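Local coordinates for sylvaticin (Pythium sylvaticum, PDB 2POS), which is a secreted alpha-elicitin-like protein that probably binds and carries sterols or other lipids, as its elicitin relatives do, at residues 59-64 against 88-93; 25-28 against 32-35; 71-76 against 80-85. All blocks are in the same frame, centred on the assembly; numbering follows the deposited sequence.

Contact 1. Residues 59-64 against 88-93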
loop_
_atom_site.group_PDB
_atom_site.type_symbol
_atom_site.label_atom_id
_atom_site.label_comp_id
_atom_site.label_asym_id
_atom_site.label_seq_id
_atom_site.Cartn_x
_atom_site.Cartn_y
_atom_site.Cartn_z
ATOM N N LEU A 59 -7.858 2.184 -4.551
ATOM C CA LEU A 59 -7.115 2.269 -3.306
ATOM C C LEU A 59 -5.714 2.824 -3.537
ATOM O O LEU A 59 -5.276 3.732 -2.827
ATOM C CB LEU A 59 -7.027 0.898 -2.623
ATOM C CG LEU A 59 -6.145 0.859 -1.373
ATOM C CD1 LEU A 59 -6.653 1.809 -0.293
ATOM C CD2 LEU A 59 -6.051 -0.566 -0.834
ATOM N N ILE A 60 -5.010 2.274 -4.522
ATOM C CA ILE A 60 -3.652 2.723 -4.820
ATOM C C ILE A 60 -3.606 4.210 -5.176
ATOM O O ILE A 60 -2.730 4.939 -4.703
ATOM C CB ILE A 60 -2.982 1.814 -5.900
ATOM C CG1 ILE A 60 -2.685 0.422 -5.306
ATOM C CG2 ILE A 60 -1.750 2.494 -6.531
ATOM C CD1 ILE A 60 -1.596 0.341 -4.237
ATOM N N ASP A 61 -4.578 4.672 -5.961
ATOM C CA ASP A 61 -4.672 6.095 -6.278
ATOM C C ASP A 61 -4.960 6.933 -5.027
ATOM O O ASP A 61 -4.432 8.042 -4.883
ATOM C CB ASP A 61 -5.719 6.350 -7.370
ATOM C CG ASP A 61 -5.280 5.838 -8.736
ATOM O OD1 ASP A 61 -4.104 5.449 -8.890
ATOM O OD2 ASP A 61 -6.117 5.821 -9.661
ATOM N N ALA A 62 -5.784 6.403 -4.121
ATOM C CA ALA A 62 -6.085 7.086 -2.859
ATOM C C ALA A 62 -4.843 7.202 -1.961
ATOM O O ALA A 62 -4.672 8.204 -1.258
ATOM C CB ALA A 62 -7.220 6.388 -2.125
ATOM N N ILE A 63 -3.974 6.191 -1.998
ATOM C CA ILE A 63 -2.705 6.258 -1.264
ATOM C C ILE A 63 -1.765 7.282 -1.903
ATOM O O ILE A 63 -1.110 8.057 -1.200
ATOM C CB ILE A 63 -2.016 4.866 -1.129
ATOM C CG1 ILE A 63 -2.953 3.886 -0.415
ATOM C CG2 ILE A 63 -0.719 4.993 -0.334
ATOM C CD1 ILE A 63 -2.601 2.397 -0.573
ATOM N N LYS A 64 -1.700 7.293 -3.231
ATOM C CA LYS A 64 -0.895 8.293 -3.928
ATOM C C LYS A 64 -1.275 9.705 -3.488
ATOM O O LYS A 64 -0.404 10.549 -3.279
ATOM C CB LYS A 64 -1.055 8.172 -5.439
ATOM C CG LYS A 64 -0.287 7.039 -6.049
ATOM C CD LYS A 64 -0.494 7.033 -7.549
ATOM C CE LYS A 64 0.289 5.917 -8.189
ATOM N NZ LYS A 64 -0.005 5.844 -9.641
ATOM N N GLU A 88 4.838 1.743 -8.320
ATOM C CA GLU A 88 5.117 0.574 -9.146
ATOM C C GLU A 88 3.914 -0.333 -9.387
ATOM O O GLU A 88 3.981 -1.231 -10.233
ATOM C CB GLU A 88 6.280 -0.227 -8.559
ATOM C CG GLU A 88 7.610 0.522 -8.641
ATOM C CD GLU A 88 8.810 -0.331 -8.299
ATOM O OE1 GLU A 88 8.652 -1.359 -7.600
ATOM O OE2 GLU A 88 9.925 0.042 -8.736
ATOM N N PHE A 89 2.818 -0.101 -8.661
ATOM C CA PHE A 89 1.670 -1.002 -8.722
ATOM C C PHE A 89 1.106 -1.194 -10.134
ATOM O O PHE A 89 1.041 -2.322 -10.627
ATOM C CB PHE A 89 0.556 -0.578 -7.750
ATOM C CG PHE A 89 -0.694 -1.408 -7.884
ATOM C CD1 PHE A 89 -0.738 -2.707 -7.391
ATOM C CD2 PHE A 89 -1.806 -0.902 -8.553
ATOM C CE1 PHE A 89 -1.887 -3.483 -7.538
ATOM C CE2 PHE A 89 -2.952 -1.674 -8.706
ATOM C CZ PHE A 89 -2.987 -2.965 -8.199
ATOM N N GLU A 90 0.699 -0.111 -10.788
ATOM C CA GLU A 90 0.034 -0.246 -12.094
ATOM C C GLU A 90 0.897 -0.996 -13.129
ATOM O O GLU A 90 0.426 -1.970 -13.723
ATOM C CB GLU A 90 -0.424 1.105 -12.637
ATOM C CG GLU A 90 -1.712 1.628 -12.051
ATOM C CD GLU A 90 -2.291 2.756 -12.891
ATOM O OE1 GLU A 90 -2.119 3.930 -12.508
ATOM O OE2 GLU A 90 -2.886 2.469 -13.953
ATOM N N PRO A 91 2.163 -0.563 -13.339
ATOM C CA PRO A 91 3.007 -1.325 -14.273
ATOM C C PRO A 91 3.260 -2.780 -13.859
ATOM O O PRO A 91 3.541 -3.612 -14.718
ATOM C CB PRO A 91 4.335 -0.549 -14.298
ATOM C CG PRO A 91 4.058 0.755 -13.673
ATOM C CD PRO A 91 2.856 0.621 -12.801
ATOM N N SER A 92 3.158 -3.086 -12.566
ATOM C CA SER A 92 3.421 -4.450 -12.082
ATOM C C SER A 92 2.315 -5.413 -12.520
ATOM O O SER A 92 2.498 -6.631 -12.475
ATOM C CB SER A 92 3.602 -4.486 -10.562
ATOM O OG SER A 92 2.360 -4.474 -9.870
ATOM N N CYS A 93 1.187 -4.860 -12.961
ATOM C CA CYS A 93 0.016 -5.662 -13.322
ATOM C C CYS A 93 0.071 -6.269 -14.716
ATOM O O CYS A 93 -0.719 -7.158 -15.046
ATOM C CB CYS A 93 -1.256 -4.835 -13.178
ATOM S SG CYS A 93 -1.710 -4.546 -11.472
HETATM O O HOH W 1 -2.583 6.193 -10.741
HETATM O O HOH W 2 -2.022 3.900 -9.662
HETATM O O HOH W 3 0.702 2.718 -9.891
#

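Contact 2. Residues 25-28 against 32-35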
loop_
_atom_site.group_PDB
_atom_site.type_symbol
_atom_site.label_atom_id
_atom_site.label_comp_id
_atom_site.label_asym_id
_atom_site.label_seq_id
_atom_site.Cartn_x
_atom_site.Cartn_y
_atom_site.Cartn_z
ATOM N N SER A 25 -11.285 -1.838 2.199
ATOM C CA SER A 25 -11.873 -3.112 2.584
ATOM C C SER A 25 -12.077 -4.039 1.383
ATOM O O SER A 25 -11.769 -5.230 1.456
ATOM C CB SER A 25 -13.195 -2.879 3.322
ATOM O OG SER A 25 -13.872 -4.100 3.561
ATOM N N VAL A 26 -12.591 -3.499 0.279
ATOM C CA VAL A 26 -12.852 -4.318 -0.909
ATOM C C VAL A 26 -11.563 -4.915 -1.468
ATOM O O VAL A 26 -11.513 -6.101 -1.792
ATOM C CB VAL A 26 -13.602 -3.545 -2.019
ATOM C CG1 VAL A 26 -13.798 -4.434 -3.258
ATOM C CG2 VAL A 26 -14.936 -3.046 -1.506
ATOM N N CYS A 27 -10.519 -4.093 -1.560
ATOM C CA CYS A 27 -9.239 -4.547 -2.094
ATOM C C CYS A 27 -8.597 -5.597 -1.190
ATOM O O CYS A 27 -8.140 -6.634 -1.677
ATOM C CB CYS A 27 -8.294 -3.361 -2.300
ATOM S SG CYS A 27 -6.685 -3.816 -2.994
ATOM N N GLN A 28 -8.586 -5.337 0.117
ATOM C CA GLN A 28 -7.989 -6.253 1.089
ATOM C C GLN A 28 -8.724 -7.590 1.125
ATOM O O GLN A 28 -8.090 -8.652 1.087
ATOM C CB GLN A 28 -7.952 -5.618 2.487
ATOM C CG GLN A 28 -6.989 -4.426 2.589
ATOM C CD GLN A 28 -6.893 -3.862 3.995
ATOM O OE1 GLN A 28 -5.873 -3.284 4.369
ATOM N NE2 GLN A 28 -7.959 -4.021 4.781
ATOM N N GLY A 32 -6.486 -10.553 -0.160
ATOM C CA GLY A 32 -5.792 -11.096 1.003
ATOM C C GLY A 32 -4.580 -10.274 1.418
ATOM O O GLY A 32 -3.933 -10.588 2.426
ATOM N N TRP A 33 -4.250 -9.248 0.625
ATOM C CA TRP A 33 -3.182 -8.300 0.975
ATOM C C TRP A 33 -3.717 -7.221 1.899
ATOM O O TRP A 33 -4.776 -6.648 1.641
ATOM C CB TRP A 33 -2.589 -7.643 -0.276
ATOM C CG TRP A 33 -1.646 -6.508 0.024
ATOM C CD1 TRP A 33 -0.372 -6.610 0.497
ATOM C CD2 TRP A 33 -1.904 -5.106 -0.135
ATOM N NE1 TRP A 33 0.186 -5.358 0.643
ATOM C CE2 TRP A 33 -0.734 -4.418 0.263
ATOM C CE3 TRP A 33 -3.008 -4.366 -0.573
ATOM C CZ2 TRP A 33 -0.638 -3.022 0.234
ATOM C CZ3 TRP A 33 -2.914 -2.974 -0.602
ATOM C CH2 TRP A 33 -1.737 -2.320 -0.208
ATOM N N GLN A 34 -2.971 -6.927 2.961
ATOM C CA GLN A 34 -3.395 -5.917 3.924
ATOM C C GLN A 34 -2.511 -4.676 3.886
ATOM O O GLN A 34 -1.282 -4.779 3.895
ATOM C CB GLN A 34 -3.433 -6.494 5.344
ATOM C CG GLN A 34 -4.153 -7.854 5.472
ATOM C CD GLN A 34 -5.596 -7.840 4.961
ATOM O OE1 GLN A 34 -6.022 -8.746 4.227
ATOM N NE2 GLN A 34 -6.354 -6.821 5.350
ATOM N N MET A 35 -3.161 -3.513 3.853
ATOM C CA MET A 35 -2.499 -2.215 3.963
ATOM C C MET A 35 -2.604 -1.708 5.405
ATOM O O MET A 35 -1.660 -1.119 5.919
ATOM C CB MET A 35 -3.122 -1.208 2.985
ATOM C CG MET A 35 -2.509 0.201 2.999
ATOM S SD MET A 35 -0.821 0.268 2.333
ATOM C CE MET A 35 0.152 0.607 3.808
#

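Contact 3. Residues 71-76 against 80-85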
loop_
_atom_site.group_PDB
_atom_site.type_symbol
_atom_site.label_atom_id
_atom_site.label_comp_id
_atom_site.label_asym_id
_atom_site.label_seq_id
_atom_site.Cartn_x
_atom_site.Cartn_y
_atom_site.Cartn_z
ATOM N N CYS A 71 10.599 6.478 1.853
ATOM C CA CYS A 71 11.282 6.007 3.054
ATOM C C CYS A 71 10.705 4.659 3.438
ATOM O O CYS A 71 9.643 4.275 2.943
ATOM C CB CYS A 71 11.102 6.991 4.220
ATOM S SG CYS A 71 9.366 7.435 4.588
ATOM N N ILE A 72 11.404 3.952 4.323
ATOM C CA ILE A 72 10.957 2.651 4.795
ATOM C C ILE A 72 10.080 2.808 6.030
ATOM O O ILE A 72 10.526 3.301 7.068
ATOM C CB ILE A 72 12.162 1.710 5.083
ATOM C CG1 ILE A 72 12.922 1.388 3.783
ATOM C CG2 ILE A 72 11.706 0.443 5.807
ATOM C CD1 ILE A 72 12.172 0.470 2.809
ATOM N N LEU A 73 8.820 2.411 5.880
ATOM C CA LEU A 73 7.871 2.330 6.982
ATOM C C LEU A 73 8.071 1.007 7.715
ATOM O O LEU A 73 7.994 -0.064 7.108
ATOM C CB LEU A 73 6.447 2.430 6.434
ATOM C CG LEU A 73 5.279 2.620 7.405
ATOM C CD1 LEU A 73 5.376 3.977 8.095
ATOM C CD2 LEU A 73 3.971 2.501 6.652
ATOM N N VAL A 74 8.340 1.107 9.016
ATOM C CA VAL A 74 8.639 -0.046 9.862
ATOM C C VAL A 74 7.455 -0.318 10.783
ATOM O O VAL A 74 7.112 0.521 11.613
ATOM C CB VAL A 74 9.911 0.210 10.711
ATOM C CG1 VAL A 74 10.185 -0.958 11.662
ATOM C CG2 VAL A 74 11.103 0.447 9.810
ATOM N N PHE A 75 6.855 -1.497 10.632
ATOM C CA PHE A 75 5.726 -1.923 11.459
ATOM C C PHE A 75 6.027 -3.313 12.008
ATOM O O PHE A 75 5.720 -4.326 11.373
ATOM C CB PHE A 75 4.420 -1.902 10.643
ATOM C CG PHE A 75 3.194 -2.215 11.453
ATOM C CD1 PHE A 75 2.625 -1.253 12.272
ATOM C CD2 PHE A 75 2.613 -3.474 11.400
ATOM C CE1 PHE A 75 1.496 -1.541 13.030
ATOM C CE2 PHE A 75 1.487 -3.775 12.153
ATOM C CZ PHE A 75 0.929 -2.808 12.971
ATOM N N GLY A 76 6.648 -3.362 13.187
ATOM C CA GLY A 76 7.217 -4.618 13.687
ATOM C C GLY A 76 8.311 -5.101 12.751
ATOM O O GLY A 76 9.238 -4.354 12.435
ATOM N N LEU A 80 8.286 -1.712 4.500
ATOM C CA LEU A 80 7.972 -1.406 3.113
ATOM C C LEU A 80 8.097 0.081 2.850
ATOM O O LEU A 80 7.958 0.909 3.749
ATOM C CB LEU A 80 6.568 -1.885 2.734
ATOM C CG LEU A 80 5.392 -0.979 3.137
ATOM C CD1 LEU A 80 4.115 -1.408 2.431
ATOM C CD2 LEU A 80 5.210 -0.953 4.651
ATOM N N ASN A 81 8.375 0.394 1.596
ATOM C CA ASN A 81 8.356 1.753 1.105
ATOM C C ASN A 81 7.019 1.957 0.391
ATOM O O ASN A 81 6.795 1.426 -0.693
ATOM C CB ASN A 81 9.531 1.936 0.150
ATOM C CG ASN A 81 9.649 3.343 -0.382
ATOM O OD1 ASN A 81 8.651 3.990 -0.704
ATOM N ND2 ASN A 81 10.888 3.822 -0.506
ATOM N N VAL A 82 6.127 2.707 1.031
ATOM C CA VAL A 82 4.766 2.907 0.521
ATOM C C VAL A 82 4.751 3.649 -0.819
ATOM O O VAL A 82 3.931 3.347 -1.685
ATOM C CB VAL A 82 3.852 3.641 1.549
ATOM C CG1 VAL A 82 2.477 3.916 0.941
ATOM C CG2 VAL A 82 3.708 2.817 2.811
ATOM N N LYS A 83 5.649 4.613 -0.997
ATOM C CA LYS A 83 5.723 5.340 -2.265
ATOM C C LYS A 83 6.142 4.403 -3.404
ATOM O O LYS A 83 5.584 4.456 -4.503
ATOM C CB LYS A 83 6.659 6.543 -2.164
ATOM C CG LYS A 83 6.507 7.520 -3.318
ATOM C CD LYS A 83 7.420 8.724 -3.159
ATOM C CE LYS A 83 7.292 9.639 -4.360
ATOM N NZ LYS A 83 8.264 10.771 -4.271
ATOM N N LYS A 84 7.118 3.538 -3.136
ATOM C CA LYS A 84 7.509 2.507 -4.098
ATOM C C LYS A 84 6.311 1.634 -4.458
ATOM O O LYS A 84 6.007 1.434 -5.635
ATOM C CB LYS A 84 8.626 1.654 -3.518
ATOM C CG LYS A 84 9.068 0.495 -4.407
ATOM C CD LYS A 84 10.208 -0.225 -3.719
ATOM C CE LYS A 84 10.787 -1.318 -4.579
ATOM N NZ LYS A 84 11.857 -1.998 -3.811
ATOM N N LEU A 85 5.628 1.136 -3.429
ATOM C CA LEU A 85 4.484 0.255 -3.620
ATOM C C LEU A 85 3.486 0.865 -4.586
ATOM O O LEU A 85 3.090 0.235 -5.581
ATOM C CB LEU A 85 3.809 -0.017 -2.266
ATOM C CG LEU A 85 2.388 -0.600 -2.305
ATOM C CD1 LEU A 85 2.457 -2.044 -2.720
ATOM C CD2 LEU A 85 1.690 -0.440 -0.947
HETATM O O HOH W 4 6.852 4.077 3.395
#

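Contact 1. Residues 59-64 against 88-93
The ammonium group of Lys-64 faces the carboxylate of Glu-90 through water: NZ gives hydrogen bonds to three water molecules that fill the gap between the two helices, while NZ and Glu-90 OE1 themselves stay 4.0 Å apart, too far for a direct salt bridge. Two of these waters also lie within hydrogen-bonding distance of Glu-90 OE1 and Asp-61 OD1, so each stands between one cationic and two anionic groups. Asp-61 OD1 and Glu-90 OE1 are 4.4 Å apart, and the positive charge beside them would probably offset their mutual repulsion. The third water is held more loosely, 3.2 Å from Lys-64 NZ, and accepts a bond from the backbone N of Glu-90. Lys-64 can span the gap because its chain is fully extended beyond CG, and it meets the Glu-90 side chain at about a right angle.

Helices 54-64 and 82-92, two of the helices of this disulfide-linked elicitin fold, run roughly antiparallel here, with local axes inclined by 154° and 11.1 Å apart at closest approach. At that spacing the direct apolar contact rests on one pair of side chains. Ile-60 lays CG1 over one face of the Phe-89 ring, a CH-pi contact 3.9 Å from the ring centroid and offset toward CD2. Phe-89 reaches it with CG anti to its own backbone N (chi1 174°). Cys-93 SG, which is disulfide-bonded to Cys-51, sits against the opposite face, toward its rim, and Phe-57 meets the ring edge-to-face. Within 88-93, Ser-92 OG donates to Phe-89 O over 2.6 Å, in the carbonyl plane and on a lone pair.

Contact 2. Residues 25-28 against 32-35
Gln-28 OE1 accepts from the backbone N of Met-35 over 2.8 Å, and the same oxygen takes a second bond from the N of Leu-36. Two consecutive peptide N-H groups thus close on one amide oxygen, which fixes the rotation of the Gln-28 amide and binds the departing loop back against its own helix. The Met-35 donor lies 22° from the carbonyl plane. Gln-28 delivers OE1 there on an extended chain, after a first torsion of -68° that sets CG beside the backbone N.

At the backbone, Gln-28 O accepts from Gly-32 N over 2.8 Å, an i-to-i+4 backbone bond where the chain leaves helix 22-31 at Gly-32, whose phi is positive (82°). This is a helix C-terminus with a glycine at the exit, where Ser-31 OG bonds to both Cys-27 O and Trp-33 N.

Trp-33 O is buried against the Gln-28 side chain and finds no conventional partner; the CA of Gln-28, 3.3 Å from that oxygen, offers a CA-H...O contact instead. Farther out, the indole turns an edge to Cys-27, with Cys-27 SG 4.4 Å from Trp-33 CE3 and close to the ring plane. That sulfur is disulfide-bonded to Cys-56, while Trp-33 NE1 bonds to Gly-40 O and the ring packs on Leu-59 and Met-50.

Contact 3. Residues 71-76 against 80-85
Leu-73 and Leu-80 form the close-knit side of this contact, an antiparallel hydrogen-bonded pair. Leu-73 N donates to Leu-80 O over 2.7 Å, and Leu-80 N returns a bond of 3.1 Å to Leu-73 O. Their side chains lie side by side on one face of the sheet, with Leu-73 CB 4.0 Å from Leu-80 CD2. Leu-73 CD2 then reaches on to Val-82 CG2, 3.9 Å away.

The pair lies at the open end of a beta hairpin, strands 73-75 and 78-80, whose second strand leads into helix 82-92. In elicitins such a sheet and a facing omega loop make a beak-like motif; consistent with that, the exposed Phe-75 ring leads away from residues 80-85 to Pro-37 and Pro-38.

Asn-81 is the N-cap: its OD1 accepts from Lys-84 N over 2.9 Å, with the donor above the carbonyl plane, and ND2 is tied down by Asp-70 OD1 and Glu-2 O. Asn-81 CA makes a CA-H...O contact of 3.4 Å with Cys-71 O. Beside it, where the backbones are not bonded directly, a water accepts from Val-82 N and lies 2.8 Å from Cys-71 O; its contact with Leu-80 O is long and weak.

Overall arrangement
Along the chain, contact 2 closes first, at the end of helix 22-31; contact 1 then opens on helix 54-64, and contact 3 lies nested inside the loop that contact 1 closes. Helix 82-92 is common to contacts 1 and 3, whose centres are about 14 Å apart. Contact 2 lies about 13 Å from contact 1 and 16 Å from contact 3, measured between centres. The three nevertheless meet in one core: Leu-59 packs on Cys-27 and Trp-33, Ile-63 on Val-82 and Met-35, and Leu-85 on Trp-33. Apolar residues from three helices and a loop thus face inward, consistent with the lipid-binding interior of elicitins.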